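Local coordinates for superantigen-like protein SSL10 (PDB 6LWT) that probably blocks classical-pathway complement activation by binding the Fc region of human IgG, and probably inhibits plasma clotting through prothrombin and another coagulation factor, at residues Gly48-Pro56 with His83-Val92; Ile126-Asp137 with Leu178-Ser189. All blocks are in the same frame, centred on the assembly; numbering follows the deposited sequence.

Contact 1 (Gly48-Pro56 with His83-Val92)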
loop_
_atom_site.group_PDB
_atom_site.type_symbol
_atom_site.label_atom_id
_atom_site.label_comp_id
_atom_site.label_asym_id
_atom_site.label_seq_id
_atom_site.Cartn_x
_atom_site.Cartn_y
_atom_site.Cartn_z
ATOM N N GLY A 48 22.182 2.384 6.489
ATOM C CA GLY A 48 22.507 1.854 7.805
ATOM C C GLY A 48 21.355 1.438 8.713
ATOM O O GLY A 48 21.596 0.995 9.820
ATOM N N ILE A 49 20.113 1.589 8.277
ATOM C CA ILE A 49 18.964 1.235 9.104
ATOM C C ILE A 49 18.673 -0.247 8.900
ATOM O O ILE A 49 18.592 -0.706 7.764
ATOM C CB ILE A 49 17.696 2.000 8.701
ATOM C CG1 ILE A 49 17.914 3.513 8.745
ATOM C CG2 ILE A 49 16.548 1.635 9.636
ATOM C CD1 ILE A 49 16.932 4.247 7.856
ATOM N N LYS A 50 18.490 -0.966 9.997
ATOM C CA LYS A 50 18.172 -2.388 9.963
ATOM C C LYS A 50 16.694 -2.578 9.650
ATOM O O LYS A 50 15.852 -2.186 10.440
ATOM C CB LYS A 50 18.511 -3.049 11.303
ATOM C CG LYS A 50 20.001 -3.040 11.599
ATOM C CD LYS A 50 20.340 -3.767 12.897
ATOM C CE LYS A 50 19.791 -3.045 14.108
ATOM N NZ LYS A 50 20.422 -3.572 15.354
ATOM N N ILE A 51 16.406 -3.194 8.499
ATOM C CA ILE A 51 15.041 -3.435 8.038
ATOM C C ILE A 51 14.766 -4.939 7.975
ATOM O O ILE A 51 15.541 -5.676 7.365
ATOM C CB ILE A 51 14.821 -2.873 6.618
ATOM C CG1 ILE A 51 15.338 -1.439 6.481
ATOM C CG2 ILE A 51 13.342 -2.965 6.233
ATOM C CD1 ILE A 51 14.684 -0.449 7.398
ATOM N N GLN A 52 13.692 -5.371 8.625
ATOM C CA GLN A 52 13.175 -6.719 8.509
ATOM C C GLN A 52 11.781 -6.687 7.876
ATOM O O GLN A 52 10.861 -6.012 8.372
ATOM C CB GLN A 52 13.111 -7.404 9.880
ATOM C CG GLN A 52 12.483 -8.799 9.844
ATOM C CD GLN A 52 12.845 -9.654 11.055
ATOM O OE1 GLN A 52 14.003 -9.722 11.448
ATOM N NE2 GLN A 52 11.853 -10.319 11.635
ATOM N N VAL A 53 11.633 -7.437 6.788
ATOM C CA VAL A 53 10.395 -7.520 6.037
ATOM C C VAL A 53 9.787 -8.898 6.293
ATOM O O VAL A 53 10.463 -9.907 6.056
ATOM C CB VAL A 53 10.648 -7.402 4.516
ATOM C CG1 VAL A 53 9.323 -7.361 3.757
ATOM C CG2 VAL A 53 11.545 -6.202 4.208
ATOM N N LEU A 54 8.547 -8.920 6.780
ATOM C CA LEU A 54 7.734 -10.120 6.857
ATOM C C LEU A 54 7.130 -10.406 5.491
ATOM O O LEU A 54 6.472 -9.531 4.902
ATOM C CB LEU A 54 6.630 -9.954 7.894
ATOM C CG LEU A 54 5.613 -11.100 8.046
ATOM C CD1 LEU A 54 6.262 -12.340 8.636
ATOM C CD2 LEU A 54 4.442 -10.657 8.900
ATOM N N LEU A 55 7.367 -11.617 4.990
ATOM C CA LEU A 55 6.770 -12.089 3.754
ATOM C C LEU A 55 5.439 -12.792 4.095
ATOM O O LEU A 55 5.462 -13.855 4.703
ATOM C CB LEU A 55 7.727 -13.043 3.034
ATOM C CG LEU A 55 9.110 -12.493 2.680
ATOM C CD1 LEU A 55 10.008 -13.599 2.139
ATOM C CD2 LEU A 55 9.025 -11.354 1.669
ATOM N N PRO A 56 4.279 -12.199 3.721
ATOM C CA PRO A 56 2.967 -12.852 3.940
ATOM C C PRO A 56 2.879 -14.259 3.328
ATOM O O PRO A 56 3.499 -14.515 2.288
ATOM C CB PRO A 56 1.978 -11.933 3.212
ATOM C CG PRO A 56 2.673 -10.620 3.062
ATOM C CD PRO A 56 4.140 -10.888 3.050
ATOM N N HIS A 83 16.462 -3.110 19.617
ATOM C CA HIS A 83 17.713 -3.219 18.878
ATOM C C HIS A 83 17.766 -2.314 17.651
ATOM O O HIS A 83 18.688 -2.431 16.866
ATOM C CB HIS A 83 17.944 -4.671 18.473
ATOM C CG HIS A 83 17.712 -5.639 19.585
ATOM N ND1 HIS A 83 18.661 -5.908 20.547
ATOM C CD2 HIS A 83 16.623 -6.373 19.915
ATOM C CE1 HIS A 83 18.175 -6.781 21.410
ATOM N NE2 HIS A 83 16.939 -7.080 21.049
ATOM N N ASP A 84 16.796 -1.410 17.503
ATOM C CA ASP A 84 16.662 -0.537 16.331
ATOM C C ASP A 84 16.494 -1.324 15.018
ATOM O O ASP A 84 17.010 -0.943 13.967
ATOM C CB ASP A 84 17.805 0.477 16.280
ATOM C CG ASP A 84 17.826 1.367 17.520
ATOM O OD1 ASP A 84 16.836 2.107 17.732
ATOM O OD2 ASP A 84 18.804 1.295 18.290
ATOM N N ILE A 85 15.768 -2.431 15.106
ATOM C CA ILE A 85 15.300 -3.135 13.910
ATOM C C ILE A 85 13.937 -2.522 13.564
ATOM O O ILE A 85 13.071 -2.407 14.420
ATOM C CB ILE A 85 15.208 -4.656 14.125
ATOM C CG1 ILE A 85 16.620 -5.227 14.372
ATOM C CG2 ILE A 85 14.585 -5.328 12.895
ATOM C CD1 ILE A 85 16.655 -6.663 14.866
ATOM N N PHE A 86 13.768 -2.135 12.303
ATOM C CA PHE A 86 12.529 -1.516 11.830
ATOM C C PHE A 86 11.775 -2.575 11.029
ATOM O O PHE A 86 12.337 -3.132 10.097
ATOM C CB PHE A 86 12.860 -0.304 10.969
ATOM C CG PHE A 86 13.428 0.853 11.747
ATOM C CD1 PHE A 86 14.760 0.863 12.144
ATOM C CD2 PHE A 86 12.620 1.925 12.104
ATOM C CE1 PHE A 86 15.285 1.930 12.858
ATOM C CE2 PHE A 86 13.135 2.997 12.823
ATOM C CZ PHE A 86 14.471 2.992 13.203
ATOM N N TYR A 87 10.522 -2.848 11.400
ATOM C CA TYR A 87 9.759 -3.955 10.821
ATOM C C TYR A 87 8.724 -3.445 9.833
ATOM O O TYR A 87 8.014 -2.471 10.111
ATOM C CB TYR A 87 9.048 -4.784 11.895
ATOM C CG TYR A 87 10.003 -5.465 12.826
ATOM C CD1 TYR A 87 10.604 -4.759 13.874
ATOM C CD2 TYR A 87 10.346 -6.799 12.653
ATOM C CE1 TYR A 87 11.508 -5.370 14.720
ATOM C CE2 TYR A 87 11.244 -7.422 13.507
ATOM C CZ TYR A 87 11.827 -6.707 14.534
ATOM O OH TYR A 87 12.736 -7.341 15.376
ATOM N N THR A 88 8.612 -4.152 8.715
ATOM C CA THR A 88 7.623 -3.828 7.678
ATOM C C THR A 88 7.044 -5.157 7.166
ATOM O O THR A 88 7.621 -6.233 7.402
ATOM C CB THR A 88 8.260 -2.959 6.566
ATOM O OG1 THR A 88 7.275 -2.538 5.599
ATOM C CG2 THR A 88 9.402 -3.685 5.877
ATOM N N VAL A 89 5.904 -5.089 6.478
ATOM C CA VAL A 89 5.224 -6.295 5.992
ATOM C C VAL A 89 5.013 -6.178 4.481
ATOM O O VAL A 89 4.456 -5.200 4.011
ATOM C CB VAL A 89 3.872 -6.503 6.690
ATOM C CG1 VAL A 89 3.159 -7.746 6.157
ATOM C CG2 VAL A 89 4.018 -6.604 8.218
ATOM N N GLY A 90 5.428 -7.201 3.741
ATOM C CA GLY A 90 5.223 -7.266 2.283
ATOM C C GLY A 90 5.920 -6.155 1.542
ATOM O O GLY A 90 6.988 -5.707 1.928
ATOM N N GLY A 91 5.284 -5.675 0.481
ATOM C CA GLY A 91 5.788 -4.505 -0.218
ATOM C C GLY A 91 7.007 -4.748 -1.085
ATOM O O GLY A 91 7.656 -3.798 -1.441
ATOM N N VAL A 92 7.298 -6.005 -1.444
ATOM C CA VAL A 92 8.511 -6.369 -2.184
ATOM C C VAL A 92 8.166 -6.817 -3.603
ATOM O O VAL A 92 7.318 -7.687 -3.776
ATOM C CB VAL A 92 9.271 -7.535 -1.513
ATOM C CG1 VAL A 92 10.566 -7.832 -2.250
ATOM C CG2 VAL A 92 9.556 -7.224 -0.047
HETATM O O HOH W 1 18.780 0.389 12.565
#

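Contact 2 (Ile126-Asp137 with Leu178-Ser189)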
loop_
_atom_site.group_PDB
_atom_site.type_symbol
_atom_site.label_atom_id
_atom_site.label_comp_id
_atom_site.label_asym_id
_atom_site.label_seq_id
_atom_site.Cartn_x
_atom_site.Cartn_y
_atom_site.Cartn_z
ATOM N N ILE A 126 0.860 6.772 -11.326
ATOM C CA ILE A 126 1.692 5.701 -10.809
ATOM C C ILE A 126 2.914 5.568 -11.731
ATOM O O ILE A 126 2.758 5.245 -12.921
ATOM C CB ILE A 126 0.916 4.379 -10.774
ATOM C CG1 ILE A 126 -0.293 4.511 -9.842
ATOM C CG2 ILE A 126 1.818 3.259 -10.295
ATOM C CD1 ILE A 126 -1.255 3.368 -9.921
ATOM N N LYS A 127 4.106 5.786 -11.171
ATOM C CA LYS A 127 5.357 5.842 -11.963
ATOM C C LYS A 127 5.926 4.443 -12.242
ATOM O O LYS A 127 6.501 4.205 -13.302
ATOM C CB LYS A 127 6.461 6.681 -11.288
ATOM C CG LYS A 127 6.046 7.879 -10.448
ATOM C CD LYS A 127 5.386 9.000 -11.235
ATOM C CE LYS A 127 4.499 9.828 -10.315
ATOM N NZ LYS A 127 4.252 11.188 -10.849
ATOM N N LYS A 128 5.753 3.523 -11.299
ATOM C CA LYS A 128 6.304 2.172 -11.422
ATOM C C LYS A 128 5.519 1.293 -12.395
ATOM O O LYS A 128 4.311 1.427 -12.536
ATOM C CB LYS A 128 6.313 1.485 -10.058
ATOM C CG LYS A 128 7.105 2.190 -8.977
ATOM C CD LYS A 128 6.746 1.641 -7.604
ATOM C CE LYS A 128 7.955 1.725 -6.697
ATOM N NZ LYS A 128 7.648 1.387 -5.295
ATOM N N GLU A 129 6.215 0.360 -13.030
ATOM C CA GLU A 129 5.586 -0.668 -13.857
ATOM C C GLU A 129 4.734 -1.627 -13.032
ATOM O O GLU A 129 3.725 -2.138 -13.522
ATOM C CB GLU A 129 6.652 -1.485 -14.604
ATOM C CG GLU A 129 6.115 -2.702 -15.348
ATOM C CD GLU A 129 7.159 -3.407 -16.205
ATOM O OE1 GLU A 129 7.889 -2.713 -16.954
ATOM O OE2 GLU A 129 7.234 -4.658 -16.141
ATOM N N LYS A 130 5.195 -1.937 -11.825
ATOM C CA LYS A 130 4.460 -2.809 -10.906
ATOM C C LYS A 130 4.316 -2.109 -9.578
ATOM O O LYS A 130 5.160 -1.313 -9.207
ATOM C CB LYS A 130 5.192 -4.130 -10.687
ATOM C CG LYS A 130 4.863 -5.186 -11.722
ATOM C CD LYS A 130 5.884 -6.321 -11.670
ATOM C CE LYS A 130 6.081 -6.975 -13.028
ATOM N NZ LYS A 130 7.397 -7.651 -13.078
ATOM N N ILE A 131 3.224 -2.405 -8.866
ATOM C CA ILE A 131 2.970 -1.781 -7.583
ATOM C C ILE A 131 2.277 -2.810 -6.709
ATOM O O ILE A 131 1.336 -3.480 -7.166
ATOM C CB ILE A 131 2.149 -0.470 -7.728
ATOM C CG1 ILE A 131 2.106 0.284 -6.400
ATOM C CG2 ILE A 131 0.723 -0.710 -8.251
ATOM C CD1 ILE A 131 1.595 1.702 -6.512
ATOM N N THR A 132 2.760 -2.985 -5.475
ATOM C CA THR A 132 2.037 -3.832 -4.542
ATOM C C THR A 132 0.706 -3.201 -4.165
ATOM O O THR A 132 0.558 -1.964 -4.123
ATOM C CB THR A 132 2.842 -4.150 -3.257
ATOM O OG1 THR A 132 3.233 -2.932 -2.595
ATOM C CG2 THR A 132 4.082 -4.980 -3.625
ATOM N N LEU A 133 -0.258 -4.052 -3.847
ATOM C CA LEU A 133 -1.487 -3.575 -3.207
ATOM C C LEU A 133 -1.200 -2.795 -1.935
ATOM O O LEU A 133 -1.888 -1.819 -1.650
ATOM C CB LEU A 133 -2.479 -4.715 -2.966
ATOM C CG LEU A 133 -3.821 -4.300 -2.334
ATOM C CD1 LEU A 133 -4.642 -3.382 -3.231
ATOM C CD2 LEU A 133 -4.639 -5.522 -1.978
ATOM N N LYS A 134 -0.164 -3.192 -1.189
ATOM C CA LYS A 134 0.286 -2.444 -0.023
ATOM C C LYS A 134 0.584 -0.966 -0.318
ATOM O O LYS A 134 0.102 -0.070 0.385
ATOM C CB LYS A 134 1.555 -3.096 0.525
ATOM C CG LYS A 134 2.128 -2.388 1.723
ATOM C CD LYS A 134 3.561 -2.831 1.984
ATOM C CE LYS A 134 4.058 -2.262 3.287
ATOM N NZ LYS A 134 3.271 -2.732 4.448
ATOM N N GLU A 135 1.408 -0.730 -1.340
ATOM C CA GLU A 135 1.830 0.632 -1.684
ATOM C C GLU A 135 0.663 1.442 -2.239
ATOM O O GLU A 135 0.510 2.624 -1.915
ATOM C CB GLU A 135 2.976 0.595 -2.706
ATOM C CG GLU A 135 3.511 1.978 -3.040
ATOM C CD GLU A 135 4.705 1.989 -3.986
ATOM O OE1 GLU A 135 5.406 0.966 -4.136
ATOM O OE2 GLU A 135 4.959 3.062 -4.568
ATOM N N LEU A 136 -0.161 0.802 -3.062
ATOM C CA LEU A 136 -1.316 1.473 -3.644
ATOM C C LEU A 136 -2.322 1.842 -2.554
ATOM O O LEU A 136 -2.766 2.983 -2.475
ATOM C CB LEU A 136 -1.955 0.616 -4.734
ATOM C CG LEU A 136 -3.030 1.311 -5.585
ATOM C CD1 LEU A 136 -2.595 2.678 -6.100
ATOM C CD2 LEU A 136 -3.401 0.392 -6.730
ATOM N N ASP A 137 -2.609 0.890 -1.673
ATOM C CA ASP A 137 -3.470 1.139 -0.518
ATOM C C ASP A 137 -2.964 2.320 0.304
ATOM O O ASP A 137 -3.706 3.279 0.552
ATOM C CB ASP A 137 -3.559 -0.114 0.353
ATOM C CG ASP A 137 -4.268 0.125 1.671
ATOM O OD1 ASP A 137 -5.508 0.331 1.676
ATOM O OD2 ASP A 137 -3.582 0.089 2.725
ATOM N N LEU A 178 -5.408 -2.344 6.018
ATOM C CA LEU A 178 -5.229 -3.466 5.090
ATOM C C LEU A 178 -4.617 -4.630 5.874
ATOM O O LEU A 178 -3.727 -4.417 6.674
ATOM C CB LEU A 178 -4.299 -3.100 3.934
ATOM C CG LEU A 178 -4.090 -4.155 2.850
ATOM C CD1 LEU A 178 -5.371 -4.421 2.085
ATOM C CD2 LEU A 178 -3.014 -3.701 1.884
ATOM N N LYS A 179 -5.106 -5.849 5.655
ATOM C CA LYS A 179 -4.528 -7.006 6.338
ATOM C C LYS A 179 -3.169 -7.379 5.819
ATOM O O LYS A 179 -2.897 -7.258 4.611
ATOM C CB LYS A 179 -5.469 -8.200 6.262
ATOM C CG LYS A 179 -6.724 -7.921 7.082
ATOM C CD LYS A 179 -7.396 -9.199 7.500
ATOM C CE LYS A 179 -8.604 -8.889 8.382
ATOM N NZ LYS A 179 -9.560 -10.010 8.253
ATOM N N PHE A 180 -2.326 -7.894 6.726
ATOM C CA PHE A 180 -0.957 -8.283 6.371
ATOM C C PHE A 180 -0.937 -9.280 5.225
ATOM O O PHE A 180 -0.110 -9.163 4.317
ATOM C CB PHE A 180 -0.197 -8.890 7.574
ATOM C CG PHE A 180 0.254 -7.890 8.630
ATOM C CD1 PHE A 180 0.128 -6.512 8.469
ATOM C CD2 PHE A 180 0.886 -8.363 9.788
ATOM C CE1 PHE A 180 0.578 -5.634 9.440
ATOM C CE2 PHE A 180 1.344 -7.484 10.761
ATOM C CZ PHE A 180 1.185 -6.116 10.590
ATOM N N LYS A 181 -1.887 -10.215 5.232
ATOM C CA LYS A 181 -1.924 -11.286 4.233
ATOM C C LYS A 181 -2.049 -10.785 2.784
ATOM O O LYS A 181 -1.731 -11.537 1.858
ATOM C CB LYS A 181 -3.054 -12.286 4.537
ATOM C CG LYS A 181 -4.467 -11.760 4.311
ATOM C CD LYS A 181 -5.526 -12.828 4.552
ATOM C CE LYS A 181 -6.284 -12.636 5.849
ATOM N NZ LYS A 181 -7.711 -13.070 5.695
ATOM N N TYR A 182 -2.513 -9.539 2.597
ATOM C CA TYR A 182 -2.671 -8.949 1.262
ATOM C C TYR A 182 -1.570 -7.978 0.849
ATOM O O TYR A 182 -1.621 -7.445 -0.263
ATOM C CB TYR A 182 -4.033 -8.236 1.167
ATOM C CG TYR A 182 -5.195 -9.157 1.458
ATOM C CD1 TYR A 182 -5.371 -10.320 0.720
ATOM C CD2 TYR A 182 -6.127 -8.868 2.464
ATOM C CE1 TYR A 182 -6.433 -11.186 0.978
ATOM C CE2 TYR A 182 -7.198 -9.719 2.725
ATOM C CZ TYR A 182 -7.335 -10.886 1.991
ATOM O OH TYR A 182 -8.369 -11.768 2.229
ATOM N N MET A 183 -0.572 -7.769 1.705
ATOM C CA MET A 183 0.440 -6.746 1.457
ATOM C C MET A 183 1.550 -7.180 0.507
ATOM O O MET A 183 2.404 -6.368 0.161
ATOM C CB MET A 183 1.044 -6.260 2.774
ATOM C CG MET A 183 0.078 -5.406 3.555
ATOM S SD MET A 183 0.767 -4.880 5.113
ATOM C CE MET A 183 -0.522 -3.803 5.679
ATOM N N GLY A 184 1.533 -8.432 0.073
ATOM C CA GLY A 184 2.486 -8.899 -0.912
ATOM C C GLY A 184 1.989 -8.944 -2.341
ATOM O O GLY A 184 2.826 -9.007 -3.232
ATOM N N GLU A 185 0.660 -8.938 -2.544
ATOM C CA GLU A 185 0.003 -8.935 -3.881
ATOM C C GLU A 185 0.617 -7.875 -4.791
ATOM O O GLU A 185 0.715 -6.730 -4.369
ATOM C CB GLU A 185 -1.486 -8.565 -3.752
ATOM C CG GLU A 185 -2.456 -9.680 -3.382
ATOM C CD GLU A 185 -3.302 -10.206 -4.547
ATOM O OE1 GLU A 185 -3.942 -11.244 -4.333
ATOM O OE2 GLU A 185 -3.345 -9.623 -5.662
ATOM N N VAL A 186 0.943 -8.227 -6.034
ATOM C CA VAL A 186 1.584 -7.296 -6.982
ATOM C C VAL A 186 0.608 -6.990 -8.109
ATOM O O VAL A 186 0.013 -7.905 -8.666
ATOM C CB VAL A 186 2.880 -7.877 -7.575
ATOM C CG1 VAL A 186 3.476 -6.937 -8.622
ATOM C CG2 VAL A 186 3.896 -8.151 -6.475
ATOM N N ILE A 187 0.432 -5.706 -8.422
ATOM C CA ILE A 187 -0.478 -5.269 -9.463
ATOM C C ILE A 187 0.368 -4.663 -10.581
ATOM O O ILE A 187 1.282 -3.887 -10.336
ATOM C CB ILE A 187 -1.502 -4.231 -8.953
ATOM C CG1 ILE A 187 -2.335 -4.810 -7.794
ATOM C CG2 ILE A 187 -2.397 -3.776 -10.109
ATOM C CD1 ILE A 187 -3.124 -3.767 -7.022
ATOM N N GLU A 188 0.036 -5.025 -11.809
ATOM C CA GLU A 188 0.622 -4.442 -13.004
ATOM C C GLU A 188 -0.033 -3.076 -13.245
ATOM O O GLU A 188 -1.219 -2.997 -13.539
ATOM C CB GLU A 188 0.372 -5.394 -14.172
ATOM C CG GLU A 188 1.038 -4.990 -15.475
ATOM C CD GLU A 188 2.410 -5.602 -15.711
ATOM O OE1 GLU A 188 2.937 -5.368 -16.827
ATOM O OE2 GLU A 188 2.961 -6.303 -14.817
ATOM N N SER A 189 0.738 -2.012 -13.119
ATOM C CA SER A 189 0.211 -0.645 -13.037
ATOM C C SER A 189 -0.635 -0.209 -14.241
ATOM O O SER A 189 -1.613 0.506 -14.080
ATOM C CB SER A 189 1.354 0.346 -12.838
ATOM O OG SER A 189 2.086 0.100 -11.627
#

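Contact 1 (Gly48-Pro56 with His83-Val92)
Gln52 and Tyr87 sit as a pair on two neighbouring parallel strands, 49-54 and 85-89, of the OB-fold domain. The Gln52 side chain runs alongside the tyrosine in the same direction, CG anti to the backbone N (chi1 176°), and brings NE2 to the ring edge, 3.5 Å from Tyr87 CE2. Amide and ring planes stand 74° apart. Ile85 CG2 lies over one face of the same ring, toward its rim, and also touches Gln52 CB; the one methyl serves both neighbours. The reverse face of the sheet is apolar: Val53 CG2 packs on Thr88 CG2 at 3.7 Å, and Ile51 CD1 crosses to Phe86 CB. Threonine suits this place because its methyl joins the core while OG1 bonds to Val76 N. Beyond these side chains, the ladder fixes the register. Lys50 O, Gln52 O and Leu54 O accept from Phe86 N, Thr88 N and Gly90 N, and Phe86 O and Thr88 O accept from Gln52 N and Leu54 N. Gly90 turns the chain beside Pro56: its positive phi comes easily to glycine, and a side chain there would run close to the proline ring. Further out, Arg43 NE bonds to Gln52 OE1 and Asp81 OD2 to Tyr87 OH. At the other end the Lys50 chain bends at chi3 (-67°), carrying NZ to 2.6 Å from His83 O, in the carbonyl plane.

Contact 2 (Ile126-Asp137 with Leu178-Ser189)
Ile187 drives its CD1 methyl into a hollow between two leucines of the first helical turn, 4.1 Å from Leu133 CD1 and 4.2 Å from Leu136 CD2. Leu133 meets it obliquely, Leu136 at about a right angle; the branched ends thus interlock. Leu133 is itself a bump: its CB and CD2 lie against Tyr182 O, and CD2 also meets Tyr182 CB and nears Leu178 CD1. The next ridge is Lys134, whose CB presses on Met183 O at 3.4 Å while its methylenes cross the extended methionine. A turn at chi4 (62°) brings Lys134 NZ to 3.4 Å from Met183 SD, although its hydrogen-bond partner is Val89 O. Leu178 slides past Asp137 in the opposite sense, CB 3.5 Å from Asp137 OD2, an oxygen bonded to Tyr22 OH. Ile187 belongs to a short antiparallel ribbon of the beta-grasp domain, 130-132 with 186-188, whose first strand runs straight into helix 133-148. Ile131 and Ile187 form the ribbon's hydrogen-bonded pair, and Leu133 N continues the pattern to Glu185 O. Thr132 is the N-cap, its OG1 accepting from Glu135 N. On the face shared by Lys130 and Val186, the aliphatic part of the Lys130 chain crosses Val186 CG1. Ser189, small enough to sit against Ile126 CG2, gives its OG proton to Lys128 O from 44° above the carbonyl plane, at 2.7 Å.

In the fold
Contact 1 closes before contact 2 opens along the chain, the first lying in the OB-fold domain and the second in the beta-grasp domain. Their centres are about 16 Å apart, yet they meet directly where the end of strand 85-93, part of contact 1, reaches the 178-189 segment and the start of helix 133-148. Gly91 N probably bonds to Met183 O, Gly91 CA packs on Lys134 CD, and Pro56 packs against Phe180 O. Helix and segment therefore form part of the interface between the two domains, with the N-terminal region also touching it through Tyr22. This two-domain arrangement is that of the staphylococcal and streptococcal toxin family, and these contacts join its two halves.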